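Local atomic coordinates of putative epoxide hydrolase protein (Klebsiella pneumoniae subsp. pneumoniae, PDB entry 5BOV), a protein that is a putative epoxide hydrolase of the alpha/beta hydrolase fold, possibly acting on epoxides or on esters such as monoacylglycerols. Residues V24-R29 with V50-A55; D30-I35 with K57-I62; N82-A87 with G232-L237; S86-D91 with A113-I118. All coordinates share one frame; numbering follows the deposited sequence.

Overall arrangement
From the N terminus, strand 19-26 ends at the turn of interaction 1, which closes a loop of about 20 residues by meeting helix 50-56. Interaction 2 opens inside that loop and closes beyond it, so the two cross; they touch through Ile26 with Val61 and Asp25 with Arg60, joining three neighbouring strands of the sheet, 19-26, 59-74 and 32-37, and packing helix 50-56 against them. Interactions 3 and 4 both start on helix 85-98 and share Ser86 and Ala87. Interaction 4 closes early, on helix 111-122, within the long loop that interaction 3 spans to helix 231-238. The centres of interactions 1 and 3 lie about 30 Å apart, on opposite sides of the chain's centre.

Interaction 1: residues V24-R29 with V50-A55; sequences VDIGPR and VAPALA
Ile26 and Gly27 press on Ala55 from one flank of a turn whose other flank carries the flat guanidinium of Arg29. Asp25 and the backbone of Ile26 and Gly27 lie at the edge of that group, in its plane. Its two terminal nitrogens grip Asp25 end-on, with Arg29 NH2 2.8 Å from Asp25 OD1 in a salt bridge. The carboxylate is turned against the guanidinium, since OD1 is met 53° above its own plane. Arg29 NH2 also donates to Gly27 O at 2.9 Å, bridging the turn from Asp25 to Arg29. Across the contact the side chains meet mainly through carbon, with no hydrogen bond. Ile26 CG1 sits between the backbone N and the carbonyl carbon (chi1 57°), and the straight chain beyond it carries CD1 to 3.9 Å from Ala51 CB and 4.2 Å from Pro52 CD. Ala55 CB lies 3.7 Å from Gly27 CA, a glycine with positive phi, and Pro28 CD rests 3.7 Å from Ala55 O. Asp25 OD2 has a second partner, Arg60 on strand 59-74. In this part of the alpha/beta hydrolase fold, helix 50-56 packs on strand 19-26, on Leu36 of strand 32-37 and on Val61 of strand 59-74, while Val50 and Ala53 meet helix 291-303.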
# COMPACT_ATOMS: atom_id res chain seq x y z
N VAL A 24 -13.89 -3.98 -1.18
CA VAL A 24 -14.81 -3.71 -2.27
C VAL A 24 -14.50 -4.64 -3.43
O VAL A 24 -13.37 -5.00 -3.67
CB VAL A 24 -14.60 -2.27 -2.75
CG1 VAL A 24 -15.42 -1.94 -3.95
CG2 VAL A 24 -14.89 -1.32 -1.63
N ASP A 25 -15.58 -5.09 -4.08
CA ASP A 25 -15.46 -5.97 -5.26
C ASP A 25 -16.52 -5.52 -6.26
O ASP A 25 -17.69 -5.79 -6.07
CB ASP A 25 -15.70 -7.43 -4.82
CG ASP A 25 -15.55 -8.44 -5.93
OD1 ASP A 25 -15.36 -8.06 -7.10
OD2 ASP A 25 -15.64 -9.64 -5.57
N ILE A 26 -16.08 -4.80 -7.28
CA ILE A 26 -16.98 -4.19 -8.23
C ILE A 26 -16.54 -4.50 -9.65
O ILE A 26 -15.41 -4.99 -9.93
CB ILE A 26 -17.12 -2.70 -8.07
CG1 ILE A 26 -15.76 -1.99 -8.18
CG2 ILE A 26 -17.87 -2.44 -6.77
CD1 ILE A 26 -15.92 -0.49 -8.11
N GLY A 27 -17.45 -4.29 -10.60
CA GLY A 27 -17.17 -4.60 -11.97
C GLY A 27 -17.63 -5.97 -12.39
O GLY A 27 -18.09 -6.78 -11.60
N PRO A 28 -17.52 -6.26 -13.68
CA PRO A 28 -18.07 -7.52 -14.18
C PRO A 28 -17.38 -8.67 -13.58
O PRO A 28 -16.13 -8.66 -13.45
CB PRO A 28 -17.80 -7.46 -15.68
CG PRO A 28 -16.99 -6.31 -15.95
CD PRO A 28 -16.95 -5.40 -14.75
N ARG A 29 -18.10 -9.71 -13.23
CA ARG A 29 -17.50 -10.87 -12.59
C ARG A 29 -16.44 -11.58 -13.44
O ARG A 29 -15.49 -12.12 -12.85
CB ARG A 29 -18.53 -11.93 -12.21
CG ARG A 29 -19.71 -11.42 -11.40
CD ARG A 29 -19.34 -10.97 -10.02
NE ARG A 29 -18.74 -9.63 -9.99
CZ ARG A 29 -17.86 -9.23 -9.07
NH1 ARG A 29 -17.49 -10.09 -8.12
NH2 ARG A 29 -17.34 -7.99 -9.13
N VAL A 50 -10.99 5.85 -8.69
CA VAL A 50 -10.28 4.94 -9.60
C VAL A 50 -11.06 3.67 -9.85
O VAL A 50 -11.19 3.22 -11.01
CB VAL A 50 -8.89 4.57 -9.02
CG1 VAL A 50 -8.22 3.42 -9.76
CG2 VAL A 50 -8.00 5.79 -8.95
N ALA A 51 -11.59 3.05 -8.79
CA ALA A 51 -12.18 1.74 -8.96
C ALA A 51 -13.45 1.74 -9.83
O ALA A 51 -13.54 0.93 -10.75
CB ALA A 51 -12.42 1.10 -7.56
N PRO A 52 -14.40 2.68 -9.64
CA PRO A 52 -15.56 2.61 -10.47
C PRO A 52 -15.22 2.95 -11.91
O PRO A 52 -15.89 2.44 -12.81
CB PRO A 52 -16.53 3.64 -9.88
CG PRO A 52 -16.07 3.85 -8.47
CD PRO A 52 -14.64 3.53 -8.44
N ALA A 53 -14.21 3.79 -12.12
CA ALA A 53 -13.80 4.12 -13.49
C ALA A 53 -13.26 2.88 -14.19
O ALA A 53 -13.59 2.61 -15.36
CB ALA A 53 -12.71 5.19 -13.51
N LEU A 54 -12.46 2.10 -13.51
CA LEU A 54 -11.97 0.81 -14.07
C LEU A 54 -13.10 -0.18 -14.28
O LEU A 54 -13.14 -0.91 -15.31
CB LEU A 54 -10.92 0.23 -13.17
CG LEU A 54 -9.55 0.93 -13.19
CD1 LEU A 54 -8.68 0.48 -12.04
CD2 LEU A 54 -8.81 0.70 -14.49
N ALA A 55 -14.00 -0.26 -13.31
CA ALA A 55 -15.15 -1.15 -13.46
C ALA A 55 -15.99 -0.86 -14.68
O ALA A 55 -16.43 -1.77 -15.40
CB ALA A 55 -16.03 -1.13 -12.22

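Interaction 2: residues D30-I35 with K57-I62; sequences DGQPVI and KGYRVI
Val34 and Ile35 pair in parallel with Val61 and Ile62, the two strands of a beta-alpha-beta crossover in which helix 50-56 links strand 32-37 to strand 59-74. Three backbone bonds zip them together: Arg60 N to Gln32 O (3.0 Å), Val34 N to Arg60 O (2.8 Å) and Ile62 N to Val34 O (2.8 Å), the last nearly straight at 176°. Among the side chains, Val34 CG2 leans obliquely on the Tyr59 ring, 3.5 Å from CD2. Gln32 CB also approaches Tyr59 CD2, at 3.8 Å, while Gln32 O lies at the ring edge near its plane. The Gln32 chain bends at chi2 (58°), which turns its amide alongside its own strand, where NE2 donates to the next residue's carbonyl, Pro33 O, at 3.1 Å. On the face shared by Pro33 and Arg60, Ile35 and Ile62 run side by side. The extended Arg60 chain leaves the contact for a salt bridge with Asp25.

Farther out, Tyr59 OH is hydrogen-bonded to Asp302, which would limit the swing of the ring, and Val61 packs on Ala51 and Leu54 of the connecting helix. Strand 32-37 is flanked on its other side by strand 104-108, where Pro33 and Ile35 form backbone hydrogen bonds with Asp105. Helix 50-56 ends in a Schellman motif whose C-prime residue, Gly58, has positive phi and delivers the chain into strand 59-74. At this entry Gly58 O receives a CA-H...O contact from Gly31 CA at 3.4 Å.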
# COMPACT_ATOMS: atom_id res chain seq x y z
N ASP A 30 -16.57 -11.52 -14.76
CA ASP A 30 -15.58 -12.13 -15.67
C ASP A 30 -14.52 -11.18 -16.15
O ASP A 30 -13.73 -11.52 -16.97
CB ASP A 30 -16.23 -12.64 -16.93
CG ASP A 30 -17.22 -13.76 -16.66
OD1 ASP A 30 -17.03 -14.44 -15.60
OD2 ASP A 30 -18.13 -13.94 -17.49
N GLY A 31 -14.51 -9.98 -15.60
CA GLY A 31 -13.56 -8.95 -16.04
C GLY A 31 -12.16 -9.22 -15.54
O GLY A 31 -11.94 -10.01 -14.59
N GLN A 32 -11.18 -8.67 -16.27
CA GLN A 32 -9.77 -8.77 -15.85
C GLN A 32 -9.68 -8.29 -14.42
O GLN A 32 -9.98 -7.15 -14.15
CB GLN A 32 -8.91 -7.87 -16.75
CG GLN A 32 -7.43 -7.74 -16.27
CD GLN A 32 -6.69 -9.04 -16.16
OE1 GLN A 32 -6.61 -9.78 -17.13
NE2 GLN A 32 -6.06 -9.29 -15.01
N PRO A 33 -9.13 -9.11 -13.51
CA PRO A 33 -9.02 -8.61 -12.13
C PRO A 33 -7.89 -7.59 -11.92
O PRO A 33 -6.80 -7.78 -12.42
CB PRO A 33 -8.74 -9.92 -11.28
CG PRO A 33 -9.17 -11.04 -12.18
CD PRO A 33 -8.94 -10.58 -13.57
N VAL A 34 -8.20 -6.58 -11.09
CA VAL A 34 -7.25 -5.57 -10.63
C VAL A 34 -7.41 -5.45 -9.11
O VAL A 34 -8.54 -5.38 -8.64
CB VAL A 34 -7.59 -4.18 -11.24
CG1 VAL A 34 -6.58 -3.15 -10.82
CG2 VAL A 34 -7.69 -4.22 -12.73
N ILE A 35 -6.30 -5.45 -8.38
CA ILE A 35 -6.30 -5.33 -6.92
C ILE A 35 -5.53 -4.06 -6.59
O ILE A 35 -4.38 -3.88 -7.02
CB ILE A 35 -5.68 -6.56 -6.22
CG1 ILE A 35 -6.45 -7.83 -6.65
CG2 ILE A 35 -5.71 -6.35 -4.70
CD1 ILE A 35 -5.86 -9.11 -6.11
N LYS A 57 -14.94 0.40 -17.43
CA LYS A 57 -14.14 0.01 -18.58
C LYS A 57 -13.89 -1.51 -18.67
O LYS A 57 -13.13 -1.99 -19.50
CB LYS A 57 -12.79 0.74 -18.54
CG LYS A 57 -12.87 2.27 -18.91
CD LYS A 57 -12.83 2.57 -20.45
CE LYS A 57 -13.41 3.85 -21.06
NZ LYS A 57 -13.07 3.91 -22.49
N GLY A 58 -14.60 -2.28 -17.86
CA GLY A 58 -14.69 -3.73 -17.95
C GLY A 58 -13.71 -4.52 -17.11
O GLY A 58 -13.62 -5.74 -17.29
N TYR A 59 -13.07 -3.87 -16.14
CA TYR A 59 -12.26 -4.57 -15.18
C TYR A 59 -13.06 -5.00 -13.96
O TYR A 59 -14.02 -4.36 -13.54
CB TYR A 59 -11.12 -3.65 -14.69
CG TYR A 59 -10.10 -3.33 -15.80
CD1 TYR A 59 -10.29 -2.28 -16.68
CD2 TYR A 59 -8.97 -4.13 -15.96
CE1 TYR A 59 -9.40 -2.05 -17.71
CE2 TYR A 59 -8.07 -3.91 -16.99
CZ TYR A 59 -8.26 -2.87 -17.84
OH TYR A 59 -7.38 -2.62 -18.88
N ARG A 60 -12.64 -6.13 -13.36
CA ARG A 60 -13.13 -6.50 -12.05
C ARG A 60 -12.14 -5.90 -11.05
O ARG A 60 -10.99 -6.31 -11.05
CB ARG A 60 -13.16 -8.00 -11.89
CG ARG A 60 -13.75 -8.37 -10.56
CD ARG A 60 -13.44 -9.73 -10.08
NE ARG A 60 -13.94 -10.07 -8.76
CZ ARG A 60 -13.90 -11.32 -8.33
NH1 ARG A 60 -13.39 -12.25 -9.11
NH2 ARG A 60 -14.31 -11.64 -7.12
N VAL A 61 -12.67 -5.11 -10.10
CA VAL A 61 -11.77 -4.37 -9.18
C VAL A 61 -12.00 -4.77 -7.72
O VAL A 61 -13.12 -4.72 -7.18
CB VAL A 61 -11.99 -2.87 -9.34
CG1 VAL A 61 -10.91 -2.11 -8.61
CG2 VAL A 61 -11.98 -2.52 -10.82
N ILE A 62 -10.91 -5.18 -7.07
CA ILE A 62 -10.88 -5.55 -5.66
C ILE A 62 -10.09 -4.52 -4.90
O ILE A 62 -8.93 -4.20 -5.27
CB ILE A 62 -10.17 -6.91 -5.47
CG1 ILE A 62 -10.76 -8.03 -6.35
CG2 ILE A 62 -10.12 -7.30 -4.00
CD1 ILE A 62 -12.14 -8.32 -5.98

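Interaction 3: residues N82-A87 with G232-L237; sequences NGQPSA and GYEQRL
Glu234, projecting from helix 231-238, reaches Gln84 and Ser86 at the start of helix 85-98. From CB the chain goes out with CG anti to the carbonyl carbon and then folds at chi2 (-65°), which swings the carboxylate toward the other segment. CG lies 3.2 Å from Gln84 NE2, and CD comes within 3.4 Å of Ser86 OG. At the tip, OE2 accepts three hydrogen bonds: from Ser86 OG at 2.7 Å, from Ser86 N at 2.9 Å and from Gln84 NE2 at 3.0 Å. The donors are spread around the oxygen, with Gln84 NE2 on the anti side, Ser86 N on the syn side and Ser86 OG well above the carboxylate plane. Beside this grip, Ser86 CB packs 3.6 Å from Tyr233 CB, and Leu237 CD1 adds an apolar touch. Gln84, the N-cap residue, is itself positioned through OE1, which receives Asn82 ND2 at 2.7 Å and the backbone N of Glu227, while Asn82 OD1 closes an Asx turn on Gln84 N. With three donors on one oxygen at a helix N terminus, the site would be expected to stabilise the ionised carboxylate, joining helix 85-98 to a helix remote in sequence.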
# COMPACT_ATOMS: atom_id res chain seq x y z
N ASN A 82 1.25 -7.91 13.51
CA ASN A 82 2.57 -7.81 12.88
C ASN A 82 2.47 -7.01 11.59
O ASN A 82 1.73 -7.41 10.66
CB ASN A 82 3.06 -9.24 12.65
CG ASN A 82 4.41 -9.32 11.93
OD1 ASN A 82 5.12 -8.33 11.75
ND2 ASN A 82 4.74 -10.51 11.52
N GLY A 83 3.24 -5.90 11.54
CA GLY A 83 3.36 -5.08 10.33
C GLY A 83 4.57 -5.32 9.44
O GLY A 83 4.86 -4.50 8.54
N GLN A 84 5.21 -6.49 9.52
CA GLN A 84 6.38 -6.69 8.65
C GLN A 84 5.94 -6.86 7.18
O GLN A 84 4.78 -7.29 6.91
CB GLN A 84 7.16 -7.94 9.06
CG GLN A 84 6.56 -9.27 8.74
CD GLN A 84 7.42 -10.40 9.25
OE1 GLN A 84 7.14 -11.02 10.31
NE2 GLN A 84 8.49 -10.70 8.51
N PRO A 85 6.79 -6.53 6.24
CA PRO A 85 6.32 -6.39 4.86
C PRO A 85 5.74 -7.65 4.26
O PRO A 85 4.68 -7.60 3.58
CB PRO A 85 7.57 -5.92 4.09
CG PRO A 85 8.41 -5.20 5.13
CD PRO A 85 8.17 -6.02 6.38
N SER A 86 6.38 -8.81 4.45
CA SER A 86 5.90 -9.98 3.78
C SER A 86 4.56 -10.49 4.34
O SER A 86 3.85 -11.25 3.66
CB SER A 86 6.93 -11.11 3.75
OG SER A 86 7.26 -11.50 5.10
N ALA A 87 4.20 -10.08 5.55
CA ALA A 87 2.92 -10.48 6.14
C ALA A 87 1.77 -9.90 5.32
O ALA A 87 0.79 -10.61 5.04
CB ALA A 87 2.84 -10.09 7.61
N GLY A 232 11.43 -16.84 5.82
CA GLY A 232 11.87 -17.28 4.49
C GLY A 232 11.61 -16.19 3.43
O GLY A 232 12.50 -15.87 2.58
N TYR A 233 10.42 -15.61 3.48
CA TYR A 233 10.14 -14.53 2.55
C TYR A 233 11.07 -13.38 2.78
O TYR A 233 11.54 -12.80 1.81
CB TYR A 233 8.71 -14.05 2.76
CG TYR A 233 7.65 -15.12 2.60
CD1 TYR A 233 7.76 -16.13 1.67
CD2 TYR A 233 6.45 -15.00 3.32
CE1 TYR A 233 6.71 -17.11 1.51
CE2 TYR A 233 5.41 -15.94 3.15
CZ TYR A 233 5.55 -16.96 2.27
OH TYR A 233 4.50 -17.86 2.09
N GLU A 234 11.32 -12.98 4.03
CA GLU A 234 12.14 -11.83 4.30
C GLU A 234 13.57 -12.10 3.87
O GLU A 234 14.28 -11.18 3.40
CB GLU A 234 12.12 -11.37 5.74
CG GLU A 234 10.75 -10.98 6.24
CD GLU A 234 10.13 -9.71 5.55
OE1 GLU A 234 10.85 -9.02 4.78
OE2 GLU A 234 8.91 -9.50 5.79
N GLN A 235 14.01 -13.33 4.01
CA GLN A 235 15.35 -13.65 3.52
C GLN A 235 15.47 -13.47 1.99
O GLN A 235 16.48 -12.89 1.52
CB GLN A 235 15.75 -15.08 3.92
CG GLN A 235 17.13 -15.49 3.33
CD GLN A 235 17.54 -16.84 3.88
OE1 GLN A 235 16.74 -17.56 4.52
NE2 GLN A 235 18.77 -17.20 3.67
N ARG A 236 14.45 -13.90 1.23
CA ARG A 236 14.44 -13.73 -0.19
C ARG A 236 14.40 -12.20 -0.53
O ARG A 236 15.10 -11.75 -1.44
CB ARG A 236 13.25 -14.44 -0.85
CG ARG A 236 13.46 -15.93 -0.84
CD ARG A 236 12.16 -16.69 -1.11
NE ARG A 236 11.64 -16.51 -2.47
CZ ARG A 236 10.42 -16.91 -2.87
NH1 ARG A 236 9.57 -17.54 -2.01
NH2 ARG A 236 10.00 -16.70 -4.14
N LEU A 237 13.63 -11.44 0.25
CA LEU A 237 13.44 -10.02 -0.05
C LEU A 237 14.68 -9.23 0.27
O LEU A 237 14.96 -8.23 -0.36
CB LEU A 237 12.22 -9.48 0.71
CG LEU A 237 10.89 -10.06 0.24
CD1 LEU A 237 9.80 -9.62 1.21
CD2 LEU A 237 10.55 -9.58 -1.21

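Interaction 4: residues S86-D91 with A113-I118; sequences SAMAAD and ARTADI
Met88 reaches Arg114 because its side chain, here a selenomethionine, runs straight beyond CG (chi2 -177°), while Arg114 bends at chi3 (70°) to bring its guanidinium round to meet it. SE then lies 3.5 Å from Arg114 NH2, at the guanidinium edge and near its plane, and CE is 3.6 Å from the same nitrogen. Closer to the helix, Met88 CB sits 3.5 Å from Thr115 OG1, the two side chains crossing at about a right angle. Thr115 CG2 points at the backbone of the other helix, 3.7 Å from Ala89 N.

The small Ala89 lets the helices come near: the axes of the two segments approach to 8.5 Å and cross at -69°. Its CB is 3.3 Å from Ile118 CG2, tighter than usual for two carbons, and Ile118 CD1 extends toward Ser86 N at 4.2 Å. Around this crossing Ile118 and Arg114 also touch Pro85, and Ile118 meets Leu237 of helix 231-238.

In the alpha/beta hydrolase fold helix 111-122 follows the probable nucleophile elbow, the tight turn after strand 104-108, and the GxDxG pattern here would put Asp110 at the position of the nucleophile, as in relatives that use an aspartate. The side chain of Thr115 touches residues of this presumed elbow. No hydrogen bond crosses between the two segments. Thr115 OG1 is instead bonded to Trp111 O, and Arg114 is held by Asn216 and by a cation-pi contact with Trp111, so this buried junction rests on van der Waals packing, while Thr115 OG1 and the Arg114 guanidinium find hydrogen-bond partners outside the two segments.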
# COMPACT_ATOMS: atom_id res chain seq x y z
N SER A 86 6.38 -8.81 4.45
CA SER A 86 5.90 -9.98 3.78
C SER A 86 4.56 -10.49 4.34
O SER A 86 3.85 -11.25 3.66
CB SER A 86 6.93 -11.11 3.75
OG SER A 86 7.26 -11.50 5.10
N ALA A 87 4.20 -10.08 5.55
CA ALA A 87 2.92 -10.48 6.14
C ALA A 87 1.77 -9.90 5.32
O ALA A 87 0.79 -10.61 5.04
CB ALA A 87 2.84 -10.09 7.61
N MSE A 88 1.89 -8.65 4.89
CA MSE A 88 0.87 -8.04 4.09
C MSE A 88 0.82 -8.64 2.71
O MSE A 88 -0.28 -8.81 2.17
CB MSE A 88 1.07 -6.52 4.00
CG MSE A 88 1.01 -5.94 5.43
SE MSE A 88 1.15 -4.00 5.32
CE MSE A 88 1.79 -3.71 7.18
N ALA A 89 1.97 -8.96 2.11
CA ALA A 89 1.99 -9.65 0.83
C ALA A 89 1.28 -11.01 0.93
O ALA A 89 0.43 -11.36 0.08
CB ALA A 89 3.41 -9.80 0.34
N ALA A 90 1.59 -11.76 2.00
CA ALA A 90 0.92 -13.05 2.22
C ALA A 90 -0.59 -12.87 2.33
O ALA A 90 -1.35 -13.69 1.77
CB ALA A 90 1.47 -13.73 3.45
N ASP A 91 -1.05 -11.79 3.01
CA ASP A 91 -2.46 -11.51 3.17
C ASP A 91 -3.14 -11.39 1.75
O ASP A 91 -4.25 -11.89 1.50
CB ASP A 91 -2.74 -10.19 3.86
CG ASP A 91 -2.30 -10.13 5.33
OD1 ASP A 91 -2.30 -11.22 6.00
OD2 ASP A 91 -2.08 -8.99 5.79
N ALA A 113 2.16 -0.23 -2.34
CA ALA A 113 3.16 -0.41 -3.39
C ALA A 113 4.17 -1.44 -2.95
O ALA A 113 4.56 -2.33 -3.70
CB ALA A 113 3.86 0.86 -3.78
N ARG A 114 4.69 -1.30 -1.71
CA ARG A 114 5.59 -2.31 -1.16
C ARG A 114 4.99 -3.69 -1.19
O ARG A 114 5.61 -4.65 -1.66
CB ARG A 114 5.95 -1.94 0.24
CG ARG A 114 6.93 -2.85 0.89
CD ARG A 114 7.11 -2.49 2.37
NE ARG A 114 5.91 -2.84 3.10
CZ ARG A 114 5.55 -2.36 4.28
NH1 ARG A 114 6.25 -1.43 4.90
NH2 ARG A 114 4.45 -2.86 4.87
N THR A 115 3.71 -3.79 -0.83
CA THR A 115 3.04 -5.04 -0.77
C THR A 115 2.87 -5.64 -2.21
O THR A 115 3.20 -6.80 -2.43
CB THR A 115 1.64 -4.89 -0.11
OG1 THR A 115 1.80 -4.42 1.25
CG2 THR A 115 0.93 -6.15 -0.09
N ALA A 116 2.45 -4.81 -3.15
CA ALA A 116 2.32 -5.28 -4.53
C ALA A 116 3.67 -5.67 -5.13
O ALA A 116 3.75 -6.66 -5.85
CB ALA A 116 1.71 -4.17 -5.40
N ASP A 117 4.73 -4.89 -4.83
CA ASP A 117 6.06 -5.16 -5.23
C ASP A 117 6.46 -6.61 -4.75
O ASP A 117 7.05 -7.38 -5.53
CB ASP A 117 7.07 -4.20 -4.71
CG ASP A 117 6.96 -2.80 -5.30
OD1 ASP A 117 6.17 -2.57 -6.24
OD2 ASP A 117 7.61 -1.94 -4.68
N ILE A 118 6.21 -6.89 -3.47
CA ILE A 118 6.56 -8.17 -2.91
C ILE A 118 5.78 -9.30 -3.60
O ILE A 118 6.41 -10.35 -3.91
CB ILE A 118 6.35 -8.19 -1.39
CG1 ILE A 118 7.33 -7.27 -0.74
CG2 ILE A 118 6.51 -9.65 -0.82
CD1 ILE A 118 7.00 -6.96 0.72